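Local coordinates for protein esterase (Rhizomucor miehei CAU432, PDB 4WY8) that hydrolyses carboxylic esters as a carboxylesterase of the alpha/beta hydrolase fold, probably through a serine nucleophile, at residues 23-26 with 27-31; 146-150 with 151-155; 211-214 with 215-219; 287-290 with 291-295; 308-311 with 312-316. All coordinates share one frame; numbering follows the deposited sequence.

Contact 1 (23-26 with 27-31); sequences TQYP and PEVVR
Tyr25 and Pro26 lie against Val29 and Val30 where the chain enters helix 27-39. Pro26 holds the N-cap position and Pro27 is the first helical residue, so this is a helix N-terminus opened by two prolines. The Pro26 ring and Val29 lie side by side and point the same way. Their nearest side-chain atoms are Pro26 CD and Val29 CG2, 4.1 Å apart. Tyr25 meets Val29 obliquely, with Tyr25 CD2 4.1 Å from Val29 CG1. The CB of Tyr25 makes a closer contact, 3.8 Å from Val30 CG2. The hydroxyl end of Tyr25 leads away from the helix. Glu28 has CG between its backbone N and carbonyl carbon and bends at chi2 (-97°), which brings its carboxylate beside Pro26. There Glu28 OE2 sits 3.6 Å from Pro26 CB.

The backbone adds the first bonds of the helix. Pro26 O accepts a nearly straight bond from Val30 N, in the carbonyl plane, and a weak one from Val29 N. The contact is on the surface. Pro27 also packs on His224 of helix 215-225, which ties this helix start to its neighbour. Arg31 is anchored by a salt bridge to Glu125 and by a bond from its NE to Val93 O. One face of the Arg31 guanidinium is covered near its rim by Pro27 CB, 3.7 Å above the plane.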
loop_
_atom_site.group_PDB
_atom_site.type_symbol
_atom_site.label_atom_id
_atom_site.label_comp_id
_atom_site.label_asym_id
_atom_site.label_seq_id
_atom_site.Cartn_x
_atom_site.Cartn_y
_atom_site.Cartn_z
ATOM N N THR A 23 30.309 8.737 8.991
ATOM C CA THR A 23 30.673 8.547 10.392
ATOM C C THR A 23 32.102 9.013 10.662
ATOM O O THR A 23 32.530 9.042 11.820
ATOM C CB THR A 23 30.525 7.070 10.868
ATOM O OG1 THR A 23 31.529 6.241 10.278
ATOM C CG2 THR A 23 29.129 6.529 10.549
ATOM N N GLN A 24 32.846 9.353 9.606
ATOM C CA GLN A 24 34.235 9.786 9.764
ATOM C C GLN A 24 34.342 11.300 9.874
ATOM O O GLN A 24 35.438 11.849 10.046
ATOM C CB GLN A 24 35.099 9.311 8.595
ATOM C CG GLN A 24 35.142 7.817 8.430
ATOM C CD GLN A 24 35.478 7.135 9.726
ATOM O OE1 GLN A 24 36.618 7.185 10.190
ATOM N NE2 GLN A 24 34.485 6.492 10.331
ATOM N N TYR A 25 33.204 11.976 9.746
ATOM C CA TYR A 25 33.191 13.424 9.750
ATOM C C TYR A 25 32.337 14.010 10.863
ATOM O O TYR A 25 31.439 13.350 11.374
ATOM C CB TYR A 25 32.709 13.906 8.379
ATOM C CG TYR A 25 33.699 13.569 7.291
ATOM C CD1 TYR A 25 33.562 12.413 6.532
ATOM C CD2 TYR A 25 34.793 14.385 7.061
ATOM C CE1 TYR A 25 34.476 12.092 5.552
ATOM C CE2 TYR A 25 35.705 14.080 6.087
ATOM C CZ TYR A 25 35.547 12.932 5.335
ATOM O OH TYR A 25 36.476 12.639 4.358
ATOM N N PRO A 26 32.616 15.262 11.243
ATOM C CA PRO A 26 31.738 15.997 12.161
ATOM C C PRO A 26 30.381 16.327 11.520
ATOM O O PRO A 26 30.315 16.588 10.308
ATOM C CB PRO A 26 32.512 17.286 12.441
ATOM C CG PRO A 26 33.939 16.998 12.013
ATOM C CD PRO A 26 33.829 16.024 10.893
ATOM N N PRO A 27 29.307 16.304 12.322
ATOM C CA PRO A 27 27.954 16.547 11.797
ATOM C C PRO A 27 27.766 17.821 10.943
ATOM O O PRO A 27 27.033 17.708 9.953
ATOM C CB PRO A 27 27.105 16.588 13.071
ATOM C CG PRO A 27 27.802 15.549 13.969
ATOM C CD PRO A 27 29.282 15.771 13.702
ATOM N N GLU A 28 28.350 18.973 11.304
ATOM C CA GLU A 28 28.212 20.190 10.480
ATOM C C GLU A 28 28.770 19.978 9.048
ATOM O O GLU A 28 28.186 20.452 8.049
ATOM C CB GLU A 28 28.877 21.407 11.164
ATOM C CG GLU A 28 30.411 21.454 11.138
ATOM C CD GLU A 28 31.063 20.930 12.418
ATOM O OE1 GLU A 28 30.320 20.603 13.374
ATOM O OE2 GLU A 28 32.317 20.851 12.467
ATOM N N VAL A 29 29.858 19.213 8.948
ATOM C CA VAL A 29 30.473 18.922 7.658
ATOM C C VAL A 29 29.577 18.022 6.808
ATOM O O VAL A 29 29.332 18.294 5.625
ATOM C CB VAL A 29 31.874 18.267 7.869
ATOM C CG1 VAL A 29 32.473 17.784 6.563
ATOM C CG2 VAL A 29 32.808 19.248 8.579
ATOM N N VAL A 30 29.049 16.981 7.442
ATOM C CA VAL A 30 28.102 16.071 6.814
ATOM C C VAL A 30 26.869 16.832 6.297
ATOM O O VAL A 30 26.451 16.633 5.155
ATOM C CB VAL A 30 27.667 14.962 7.805
ATOM C CG1 VAL A 30 26.754 13.921 7.125
ATOM C CG2 VAL A 30 28.891 14.274 8.374
ATOM N N ARG A 31 26.309 17.711 7.132
ATOM C CA ARG A 31 25.141 18.509 6.746
ATOM C C ARG A 31 25.417 19.417 5.552
ATOM O O ARG A 31 24.568 19.539 4.643
ATOM C CB ARG A 31 24.652 19.353 7.930
ATOM C CG ARG A 31 24.253 18.531 9.159
ATOM C CD ARG A 31 23.872 19.436 10.330
ATOM N NE ARG A 31 23.634 18.658 11.542
ATOM C CZ ARG A 31 24.109 18.975 12.739
ATOM N NH1 ARG A 31 24.846 20.060 12.892
ATOM N NH2 ARG A 31 23.854 18.193 13.783
#

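Contact 2 (146-150 with 151-155); sequences ENAKS and INVDP
Ala148 CB presses on the ring of Pro155, with Pro155 CD only 3.5 Å away, tighter than ordinary van der Waals contact. The same methyl meets Val153 CG2 at 3.8 Å. Val153 has CG1 anti to its carbonyl carbon (chi1 -54°), which places CG2 between the backbone N and the carbonyl carbon, facing Ala148. The chain thus folds back over the last turn of helix 145-150, with Ala148 on the inside.

Ile151 is the first residue to leave helical angles. Its chi1 of 60° sets CG1 over the helix end, 3.6 Å from Asn147 O. Its other branch, CG2, lies 3.6 Å from Ser150 OG.

The helix stops in a Schellman motif. Asn152 is the C-prime residue and has a positive phi of 49°. Val153 N bonds to Ala148 O at 3.0 Å, and Asn152 N bonds to Lys149 O from above the carbonyl plane. Ile151 N still makes a helical bond to Asn147 O and a weak one to Ala148 O.

The Ser150 hydroxyl is turned back toward Asn147 O, but the modelled separation is very short and its exact value is doubtful. The Asn147 amide is directed elsewhere, through ND2 to Trp141 O. Ile151 packs on Ile116 and Val153 on Ala114, both of strand 114-118 of the central sheet. Asn152 O accepts from Arg72 NH2.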
loop_
_atom_site.group_PDB
_atom_site.type_symbol
_atom_site.label_atom_id
_atom_site.label_comp_id
_atom_site.label_asym_id
_atom_site.label_seq_id
_atom_site.Cartn_x
_atom_site.Cartn_y
_atom_site.Cartn_z
ATOM N N GLU A 146 -7.231 29.420 17.407
ATOM C CA GLU A 146 -6.864 30.727 16.901
ATOM C C GLU A 146 -5.582 30.691 16.054
ATOM O O GLU A 146 -5.463 31.395 15.024
ATOM C CB GLU A 146 -6.756 31.712 18.085
ATOM C CG GLU A 146 -5.698 31.394 19.153
ATOM C CD GLU A 146 -6.139 30.285 20.131
ATOM O OE1 GLU A 146 -7.274 29.764 19.995
ATOM O OE2 GLU A 146 -5.362 29.963 21.066
ATOM N N ASN A 147 -4.661 29.809 16.429
ATOM C CA ASN A 147 -3.465 29.589 15.624
ATOM C C ASN A 147 -3.816 28.966 14.270
ATOM O O ASN A 147 -3.309 29.386 13.233
ATOM C CB ASN A 147 -2.474 28.703 16.377
ATOM C CG ASN A 147 -1.921 29.375 17.630
ATOM O OD1 ASN A 147 -1.855 30.599 17.710
ATOM N ND2 ASN A 147 -1.526 28.568 18.615
ATOM N N ALA A 148 -4.677 27.962 14.286
ATOM C CA ALA A 148 -5.095 27.308 13.053
ATOM C C ALA A 148 -5.810 28.297 12.138
ATOM O O ALA A 148 -5.593 28.278 10.922
ATOM C CB ALA A 148 -5.977 26.102 13.351
ATOM N N LYS A 149 -6.653 29.165 12.705
ATOM C CA LYS A 149 -7.248 30.217 11.885
ATOM C C LYS A 149 -6.201 31.111 11.291
ATOM O O LYS A 149 -6.298 31.481 10.121
ATOM C CB LYS A 149 -8.212 31.118 12.668
ATOM C CG LYS A 149 -9.669 30.717 12.638
ATOM C CD LYS A 149 -10.511 31.850 13.232
ATOM C CE LYS A 149 -12.005 31.634 13.005
ATOM N NZ LYS A 149 -12.819 32.546 13.859
ATOM N N SER A 150 -5.179 31.430 12.077
ATOM C CA SER A 150 -4.133 32.316 11.582
ATOM C C SER A 150 -3.380 31.749 10.382
ATOM O O SER A 150 -2.876 32.503 9.565
ATOM C CB SER A 150 -3.139 32.618 12.696
ATOM O OG SER A 150 -2.193 31.565 12.797
ATOM N N ILE A 151 -3.283 30.430 10.264
ATOM C CA ILE A 151 -2.597 29.884 9.085
ATOM C C ILE A 151 -3.550 29.151 8.144
ATOM O O ILE A 151 -3.108 28.356 7.326
ATOM C CB ILE A 151 -1.434 28.932 9.487
ATOM C CG1 ILE A 151 -1.947 27.742 10.315
ATOM C CG2 ILE A 151 -0.374 29.687 10.262
ATOM C CD1 ILE A 151 -0.901 26.640 10.509
ATOM N N ASN A 152 -4.851 29.433 8.257
ATOM C CA ASN A 152 -5.875 28.819 7.406
ATOM C C ASN A 152 -5.801 27.297 7.273
ATOM O O ASN A 152 -5.873 26.771 6.163
ATOM C CB ASN A 152 -5.832 29.434 6.000
ATOM C CG ASN A 152 -6.643 30.718 5.895
ATOM O OD1 ASN A 152 -7.758 30.802 6.414
ATOM N ND2 ASN A 152 -6.089 31.722 5.229
ATOM N N VAL A 153 -5.706 26.605 8.404
ATOM C CA VAL A 153 -5.825 25.155 8.443
ATOM C C VAL A 153 -6.940 24.740 9.405
ATOM O O VAL A 153 -7.351 25.517 10.270
ATOM C CB VAL A 153 -4.488 24.475 8.855
ATOM C CG1 VAL A 153 -3.350 24.944 7.963
ATOM C CG2 VAL A 153 -4.178 24.737 10.315
ATOM N N ASP A 154 -7.446 23.529 9.217
ATOM C CA ASP A 154 -8.506 22.955 10.052
ATOM C C ASP A 154 -7.957 21.976 11.066
ATOM O O ASP A 154 -7.626 20.841 10.734
ATOM C CB ASP A 154 -9.550 22.277 9.180
ATOM C CG ASP A 154 -10.630 21.573 9.978
ATOM O OD1 ASP A 154 -10.645 21.623 11.232
ATOM O OD2 ASP A 154 -11.492 20.952 9.321
ATOM N N PRO A 155 -7.902 22.408 12.327
ATOM C CA PRO A 155 -7.269 21.579 13.355
ATOM C C PRO A 155 -7.999 20.257 13.590
ATOM O O PRO A 155 -7.398 19.359 14.186
ATOM C CB PRO A 155 -7.283 22.486 14.606
ATOM C CG PRO A 155 -8.401 23.481 14.355
ATOM C CD PRO A 155 -8.443 23.677 12.857
#

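Contact 3 (211-214 with 215-219); sequences YYLT and RKLMV
Thr214 has chi1 near 61°, which places OG1 between its backbone N and carbonyl carbon and aims it at Leu217 N. This is an N-cap: Thr214 precedes helix 215-225, and OG1 accepts from Leu217 N at 3.1 Å. The N-H points almost straight at the oxygen, at 162°. The two side chains cross obliquely, and Thr214 OG1 also lies 3.3 Å from Leu217 CB. The side-chain oxygen thus caps an amide of the first turn, the usual role of an N-cap threonine.

The first regular backbone bond follows, from Met218 N to Thr214 O. Met218 bends at chi2, which brings its sulfur to the branched end of Leu213. Met218 SD is 3.9 Å from Leu213 CD1 and 4.0 Å from Leu213 CD2, so the sulfur touches both methyls. Leu213 has CG anti to its backbone N (chi1 176°), which sends its methyls toward Met218.

Leu213 also packs on His291, a residue of a probable Ser-His-Asp triad, and on Val262. The capped helix start is thus joined to the wall of the probable active site. Arg215 bonds through NE to Phe199 O, while Lys216 NZ reaches Thr23 OG1. Leu217 CD2 lies 4.1 Å from Tyr212 O.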
loop_
_atom_site.group_PDB
_atom_site.type_symbol
_atom_site.label_atom_id
_atom_site.label_comp_id
_atom_site.label_asym_id
_atom_site.label_seq_id
_atom_site.Cartn_x
_atom_site.Cartn_y
_atom_site.Cartn_z
ATOM N N TYR A 211 23.143 -1.092 1.532
ATOM C CA TYR A 211 21.787 -0.637 1.203
ATOM C C TYR A 211 21.494 0.779 1.714
ATOM O O TYR A 211 20.385 1.064 2.230
ATOM C CB TYR A 211 20.767 -1.613 1.763
ATOM C CG TYR A 211 20.842 -3.018 1.183
ATOM C CD1 TYR A 211 20.159 -3.348 0.027
ATOM C CD2 TYR A 211 21.600 -4.015 1.812
ATOM C CE1 TYR A 211 20.199 -4.654 -0.492
ATOM C CE2 TYR A 211 21.664 -5.307 1.302
ATOM C CZ TYR A 211 20.962 -5.617 0.146
ATOM O OH TYR A 211 21.008 -6.894 -0.372
ATOM N N TYR A 212 22.504 1.646 1.562
ATOM C CA TYR A 212 22.428 3.081 1.841
ATOM C C TYR A 212 22.339 3.407 3.332
ATOM O O TYR A 212 23.245 4.039 3.871
ATOM C CB TYR A 212 21.248 3.687 1.068
ATOM C CG TYR A 212 21.126 5.188 1.159
ATOM C CD1 TYR A 212 22.039 6.016 0.513
ATOM C CD2 TYR A 212 20.096 5.781 1.888
ATOM C CE1 TYR A 212 21.934 7.400 0.589
ATOM C CE2 TYR A 212 19.986 7.164 1.975
ATOM C CZ TYR A 212 20.905 7.965 1.322
ATOM O OH TYR A 212 20.802 9.332 1.409
ATOM N N LEU A 213 21.270 2.996 4.007
ATOM C CA LEU A 213 21.235 3.089 5.470
ATOM C C LEU A 213 21.924 1.854 6.030
ATOM O O LEU A 213 21.482 0.749 5.767
ATOM C CB LEU A 213 19.804 3.193 6.024
ATOM C CG LEU A 213 19.725 3.203 7.575
ATOM C CD1 LEU A 213 20.421 4.436 8.148
ATOM C CD2 LEU A 213 18.278 3.164 8.081
ATOM N N THR A 214 22.990 2.037 6.796
ATOM C CA THR A 214 23.765 0.912 7.308
ATOM C C THR A 214 23.638 0.817 8.831
ATOM O O THR A 214 23.210 1.770 9.484
ATOM C CB THR A 214 25.248 1.071 6.939
ATOM O OG1 THR A 214 25.737 2.279 7.526
ATOM C CG2 THR A 214 25.407 1.195 5.424
ATOM N N ARG A 215 24.035 -0.318 9.392
ATOM C CA ARG A 215 24.060 -0.483 10.832
ATOM C C ARG A 215 25.016 0.528 11.432
ATOM O O ARG A 215 24.706 1.197 12.423
ATOM C CB ARG A 215 24.498 -1.891 11.191
ATOM C CG ARG A 215 24.808 -2.124 12.662
ATOM C CD ARG A 215 25.587 -3.436 12.831
ATOM N NE ARG A 215 24.700 -4.582 12.921
ATOM C CZ ARG A 215 24.930 -5.769 12.360
ATOM N NH1 ARG A 215 26.029 -5.985 11.651
ATOM N NH2 ARG A 215 24.042 -6.744 12.498
ATOM N N LYS A 216 26.163 0.689 10.786
ATOM C CA LYS A 216 27.172 1.623 11.257
ATOM C C LYS A 216 26.598 3.026 11.447
ATOM O O LYS A 216 26.819 3.694 12.470
ATOM C CB LYS A 216 28.335 1.637 10.269
ATOM C CG LYS A 216 29.592 2.188 10.862
ATOM C CD LYS A 216 30.771 2.047 9.919
ATOM C CE LYS A 216 32.059 2.244 10.714
ATOM N NZ LYS A 216 31.933 3.401 11.671
ATOM N N LEU A 217 25.883 3.476 10.427
ATOM C CA LEU A 217 25.212 4.757 10.444
ATOM C C LEU A 217 24.136 4.826 11.558
ATOM O O LEU A 217 24.025 5.829 12.258
ATOM C CB LEU A 217 24.612 5.017 9.063
ATOM C CG LEU A 217 24.517 6.455 8.589
ATOM C CD1 LEU A 217 25.833 7.169 8.788
ATOM C CD2 LEU A 217 24.151 6.438 7.118
ATOM N N MET A 218 23.369 3.758 11.751
ATOM C CA MET A 218 22.360 3.774 12.811
ATOM C C MET A 218 23.037 3.950 14.181
ATOM O O MET A 218 22.573 4.740 15.010
ATOM C CB MET A 218 21.507 2.496 12.779
ATOM C CG MET A 218 20.378 2.520 11.729
ATOM S SD MET A 218 19.316 3.995 11.841
ATOM C CE MET A 218 18.731 3.863 13.541
ATOM N N VAL A 219 24.162 3.263 14.386
ATOM C CA VAL A 219 24.916 3.371 15.626
ATOM C C VAL A 219 25.422 4.781 15.840
ATOM O O VAL A 219 25.291 5.347 16.931
ATOM C CB VAL A 219 26.106 2.374 15.638
ATOM C CG1 VAL A 219 27.065 2.663 16.803
ATOM C CG2 VAL A 219 25.572 0.947 15.705
#

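Contact 4 (287-290 with 291-295); sequences LGII and HGIFN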
loop_
_atom_site.group_PDB
_atom_site.type_symbol
_atom_site.label_atom_id
_atom_site.label_comp_id
_atom_site.label_asym_id
_atom_site.label_seq_id
_atom_site.Cartn_x
_atom_site.Cartn_y
_atom_site.Cartn_z
ATOM N N LEU A 287 7.836 -3.912 -1.583
ATOM C CA LEU A 287 8.913 -4.774 -2.049
ATOM C C LEU A 287 9.853 -4.053 -3.007
ATOM O O LEU A 287 9.455 -3.103 -3.704
ATOM C CB LEU A 287 8.358 -6.024 -2.716
ATOM C CG LEU A 287 8.218 -7.229 -1.772
ATOM C CD1 LEU A 287 7.068 -7.064 -0.766
ATOM C CD2 LEU A 287 8.049 -8.499 -2.578
ATOM N N GLY A 288 11.116 -4.478 -2.974
ATOM C CA GLY A 288 12.141 -3.991 -3.874
ATOM C C GLY A 288 12.689 -2.601 -3.606
ATOM O O GLY A 288 13.382 -2.044 -4.459
ATOM N N ILE A 289 12.426 -2.041 -2.426
ATOM C CA ILE A 289 12.940 -0.709 -2.135
ATOM C C ILE A 289 13.854 -0.685 -0.926
ATOM O O ILE A 289 13.844 -1.584 -0.078
ATOM C CB ILE A 289 11.805 0.330 -1.894
ATOM C CG1 ILE A 289 11.017 -0.003 -0.631
ATOM C CG2 ILE A 289 10.882 0.418 -3.084
ATOM C CD1 ILE A 289 10.153 1.132 -0.182
ATOM N N ILE A 290 14.645 0.378 -0.857
ATOM C CA ILE A 290 15.517 0.597 0.270
ATOM C C ILE A 290 15.080 1.799 1.069
ATOM O O ILE A 290 14.241 2.593 0.642
ATOM C CB ILE A 290 16.983 0.809 -0.161
ATOM C CG1 ILE A 290 17.071 1.980 -1.156
ATOM C CG2 ILE A 290 17.548 -0.486 -0.732
ATOM C CD1 ILE A 290 18.494 2.569 -1.325
ATOM N N HIS A 291 15.673 1.909 2.244
ATOM C CA HIS A 291 15.532 3.081 3.067
ATOM C C HIS A 291 16.117 4.316 2.369
ATOM O O HIS A 291 17.151 4.229 1.709
ATOM C CB HIS A 291 16.228 2.828 4.407
ATOM C CG HIS A 291 15.863 3.798 5.484
ATOM N ND1 HIS A 291 15.014 3.467 6.526
ATOM C CD2 HIS A 291 16.273 5.066 5.728
ATOM C CE1 HIS A 291 14.896 4.500 7.340
ATOM N NE2 HIS A 291 15.648 5.486 6.878
ATOM N N GLY A 292 15.466 5.462 2.546
ATOM C CA GLY A 292 16.022 6.743 2.144
ATOM C C GLY A 292 15.498 7.358 0.855
ATOM O O GLY A 292 16.030 8.373 0.373
ATOM N N ILE A 293 14.413 6.813 0.322
ATOM C CA ILE A 293 13.922 7.340 -0.933
ATOM C C ILE A 293 13.246 8.704 -0.767
ATOM O O ILE A 293 13.033 9.407 -1.754
ATOM C CB ILE A 293 12.989 6.341 -1.628
ATOM C CG1 ILE A 293 11.809 5.942 -0.752
ATOM C CG2 ILE A 293 13.785 5.081 -1.983
ATOM C CD1 ILE A 293 10.945 4.877 -1.436
ATOM N N PHE A 294 12.932 9.099 0.466
ATOM C CA PHE A 294 12.228 10.370 0.675
ATOM C C PHE A 294 13.094 11.544 1.154
ATOM O O PHE A 294 12.561 12.630 1.454
ATOM C CB PHE A 294 11.065 10.163 1.653
ATOM C CG PHE A 294 9.983 9.291 1.098
ATOM C CD1 PHE A 294 9.212 9.731 0.029
ATOM C CD2 PHE A 294 9.746 8.028 1.623
ATOM C CE1 PHE A 294 8.212 8.923 -0.505
ATOM C CE2 PHE A 294 8.748 7.209 1.100
ATOM C CZ PHE A 294 7.979 7.659 0.039
ATOM N N ASN A 295 14.413 11.355 1.196
ATOM C CA ASN A 295 15.328 12.451 1.559
ATOM C C ASN A 295 16.345 12.797 0.474
ATOM O O ASN A 295 17.484 13.173 0.777
ATOM C CB ASN A 295 16.084 12.101 2.846
ATOM C CG ASN A 295 16.897 10.811 2.721
ATOM O OD1 ASN A 295 16.427 9.731 3.085
ATOM N ND2 ASN A 295 18.140 10.930 2.253
#
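This is a buried local apolar contact between residues four apart, joining the short, weakly bonded strand 289-290 to the loop that follows it. Ile289 and Ile293 carry it. Their side chains cross at about a right angle and meet through their terminal methyls, with Ile289 CD1 4.0 Å from Ile293 CD1. Ile293 also brings its other branch to the strand backbone. Its CG2 lies 3.6 Å from Ile290 O.

Both isoleucines hold CG1 between the backbone N and the carbonyl carbon (chi1 66° for Ile289). The branch tips then come together. Ile290 faces another way, and its CG1 lies 3.6 Å from His291 O.

The loop has the layout of the histidine loop of an alpha/beta hydrolase. His291 probably belongs to a Ser-His-Asp triad: its NE2 bonds to Ser164 OG and its ND1 to Asp261 OD2. The ring is carried out from the loop with CG anti to N. Directly after it, Gly292 has a phi of 102°. A CB at these backbone angles would press on the carbonyl O of His291, so the position calls for glycine. Gly292 starts a type I beta turn that ends at Asn295.

Within the turn, Ile293 CG1 sits over one face of the Phe294 ring, 3.7 Å above its plane and toward the rim. Cys11 of helix 9-17 touches Ile289, Ile290 and Ile293. On helix 301-322, Ile306 packs against both Ile289 and Phe294.

Contact 5 (308-311 with 312-316); sequences DHIV and AWLQK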
loop_
_atom_site.group_PDB
_atom_site.type_symbol
_atom_site.label_atom_id
_atom_site.label_comp_id
_atom_site.label_asym_id
_atom_site.label_seq_id
_atom_site.Cartn_x
_atom_site.Cartn_y
_atom_site.Cartn_z
ATOM N N ASP A 308 1.139 8.443 -3.428
ATOM C CA ASP A 308 -0.265 8.336 -3.836
ATOM C C ASP A 308 -1.089 7.493 -2.827
ATOM O O ASP A 308 -2.248 7.805 -2.502
ATOM C CB ASP A 308 -0.365 7.736 -5.246
ATOM C CG ASP A 308 0.105 8.709 -6.337
ATOM O OD1 ASP A 308 0.144 9.946 -6.082
ATOM O OD2 ASP A 308 0.443 8.222 -7.451
ATOM N N HIS A 309 -0.462 6.433 -2.331
ATOM C CA HIS A 309 -1.046 5.604 -1.288
ATOM C C HIS A 309 -1.320 6.375 0.005
ATOM O O HIS A 309 -2.443 6.352 0.544
ATOM C CB HIS A 309 -0.118 4.439 -1.020
ATOM C CG HIS A 309 -0.658 3.459 -0.041
ATOM N ND1 HIS A 309 0.041 2.339 0.340
ATOM C CD2 HIS A 309 -1.841 3.420 0.619
ATOM C CE1 HIS A 309 -0.694 1.640 1.196
ATOM N NE2 HIS A 309 -1.833 2.278 1.384
ATOM N N ILE A 310 -0.292 7.054 0.504
ATOM C CA ILE A 310 -0.425 7.889 1.690
ATOM C C ILE A 310 -1.555 8.897 1.532
ATOM O O ILE A 310 -2.341 9.111 2.450
ATOM C CB ILE A 310 0.893 8.647 1.987
ATOM C CG1 ILE A 310 1.968 7.665 2.481
ATOM C CG2 ILE A 310 0.697 9.738 3.036
ATOM C CD1 ILE A 310 3.341 8.282 2.543
ATOM N N VAL A 311 -1.641 9.509 0.357
ATOM C CA VAL A 311 -2.684 10.481 0.114
ATOM C C VAL A 311 -4.065 9.836 0.132
ATOM O O VAL A 311 -4.995 10.397 0.720
ATOM C CB VAL A 311 -2.453 11.200 -1.221
ATOM C CG1 VAL A 311 -3.686 12.060 -1.599
ATOM C CG2 VAL A 311 -1.201 12.045 -1.119
ATOM N N ALA A 312 -4.211 8.657 -0.480
ATOM C CA ALA A 312 -5.506 7.960 -0.433
ATOM C C ALA A 312 -5.931 7.667 1.015
ATOM O O ALA A 312 -7.100 7.839 1.407
ATOM C CB ALA A 312 -5.438 6.663 -1.235
ATOM N N TRP A 313 -4.975 7.213 1.806
ATOM C CA TRP A 313 -5.230 6.911 3.220
ATOM C C TRP A 313 -5.581 8.137 4.049
ATOM O O TRP A 313 -6.450 8.062 4.917
ATOM C CB TRP A 313 -4.024 6.222 3.821
ATOM C CG TRP A 313 -4.167 5.817 5.257
ATOM C CD1 TRP A 313 -4.608 4.615 5.738
ATOM C CD2 TRP A 313 -3.815 6.605 6.400
ATOM N NE1 TRP A 313 -4.563 4.615 7.118
ATOM C CE2 TRP A 313 -4.090 5.828 7.547
ATOM C CE3 TRP A 313 -3.315 7.903 6.563
ATOM C CZ2 TRP A 313 -3.865 6.301 8.841
ATOM C CZ3 TRP A 313 -3.086 8.374 7.855
ATOM C CH2 TRP A 313 -3.364 7.569 8.980
ATOM N N LEU A 314 -4.884 9.249 3.799
ATOM C CA LEU A 314 -5.201 10.533 4.427
ATOM C C LEU A 314 -6.607 10.983 4.060
ATOM O O LEU A 314 -7.353 11.488 4.906
ATOM C CB LEU A 314 -4.206 11.623 4.012
ATOM C CG LEU A 314 -2.773 11.730 4.541
ATOM C CD1 LEU A 314 -1.980 12.801 3.774
ATOM C CD2 LEU A 314 -2.823 12.080 6.011
ATOM N N GLN A 315 -6.967 10.810 2.789
ATOM C CA GLN A 315 -8.287 11.210 2.334
ATOM C C GLN A 315 -9.346 10.386 3.053
ATOM O O GLN A 315 -10.365 10.944 3.512
ATOM C CB GLN A 315 -8.415 11.097 0.801
ATOM C CG GLN A 315 -7.783 12.311 0.071
ATOM C CD GLN A 315 -7.544 12.088 -1.417
ATOM O OE1 GLN A 315 -7.692 10.971 -1.929
ATOM N NE2 GLN A 315 -7.141 13.154 -2.119
ATOM N N LYS A 316 -9.108 9.081 3.211
ATOM C CA LYS A 316 -10.062 8.296 4.007
ATOM C C LYS A 316 -10.106 8.767 5.490
ATOM O O LYS A 316 -11.186 8.919 6.073
ATOM C CB LYS A 316 -9.751 6.800 3.915
ATOM C CG LYS A 316 -10.648 5.919 4.794
ATOM C CD LYS A 316 -12.133 6.263 4.589
ATOM C CE LYS A 316 -12.563 6.041 3.133
ATOM N NZ LYS A 316 -12.682 4.599 2.757
#
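Val311 and Ala312 lie at the middle of this stretch of helix 301-322, and Ile310 points to the central sheet. Val311 meets Gln315 one turn on. The two side chains cross at a slant, and Val311 CG1 lies 3.7 Å from Gln315 NE2. The Gln315 chain runs extended beyond CG, and its CG rests 3.4 Å from Val311 O. Ala312 has only a methyl to offer. It tucks over the preceding turn, with Ala312 CB 3.5 Å from His309 O.

Ile310 and Leu314 lie side by side and point the same way. Their methyls, Ile310 CG2 and Leu314 CD1, are 4.1 Å apart. In Ile310 the CG2 branch is anti to the backbone N (CG1 at chi1 -71°), which turns it toward the next turn. The backbone bonds are regular. Ala312 N binds Asp308 O at 2.9 Å, and the three that follow also join residues four apart.

Ile310 packs on Leu254, Ile256 and Ile191 of the central sheet, and Trp313 touches Leu254 and has a cation-pi contact with Arg252. His309 bonds through ND1 to Tyr286 OH of its own chain and stacks on His309 of the second subunit. Asp308 pairs with Arg110 of its own chain and with Lys316 of the second subunit, whose Asp308 pairs with Lys316 in return. The chemistry suggests that this helix joins an apolar row to a charged and aromatic dimer edge.

Overall arrangement
The five contacts follow one another along the chain, each closing before the next opens. Contacts 1, 3 and 4 form a connected group. Contact 1 touches contact 3 through Thr23 and Lys216, with centres about 15 Å apart. Contact 3 touches contact 4 through Leu213 and Tyr212, with centres about 13 Å apart. This links two helix starts to the loop of the probable catalytic histidine. Contact 5, on helix 301-322, comes within about 5 Å of contact 4 by nearest atoms, without touching it, and lies at the dimer interface. Contact 2 stands apart, about 39 Å between centres from contact 3, where helix 145-150 leads toward strand 159-163 of the mixed central sheet.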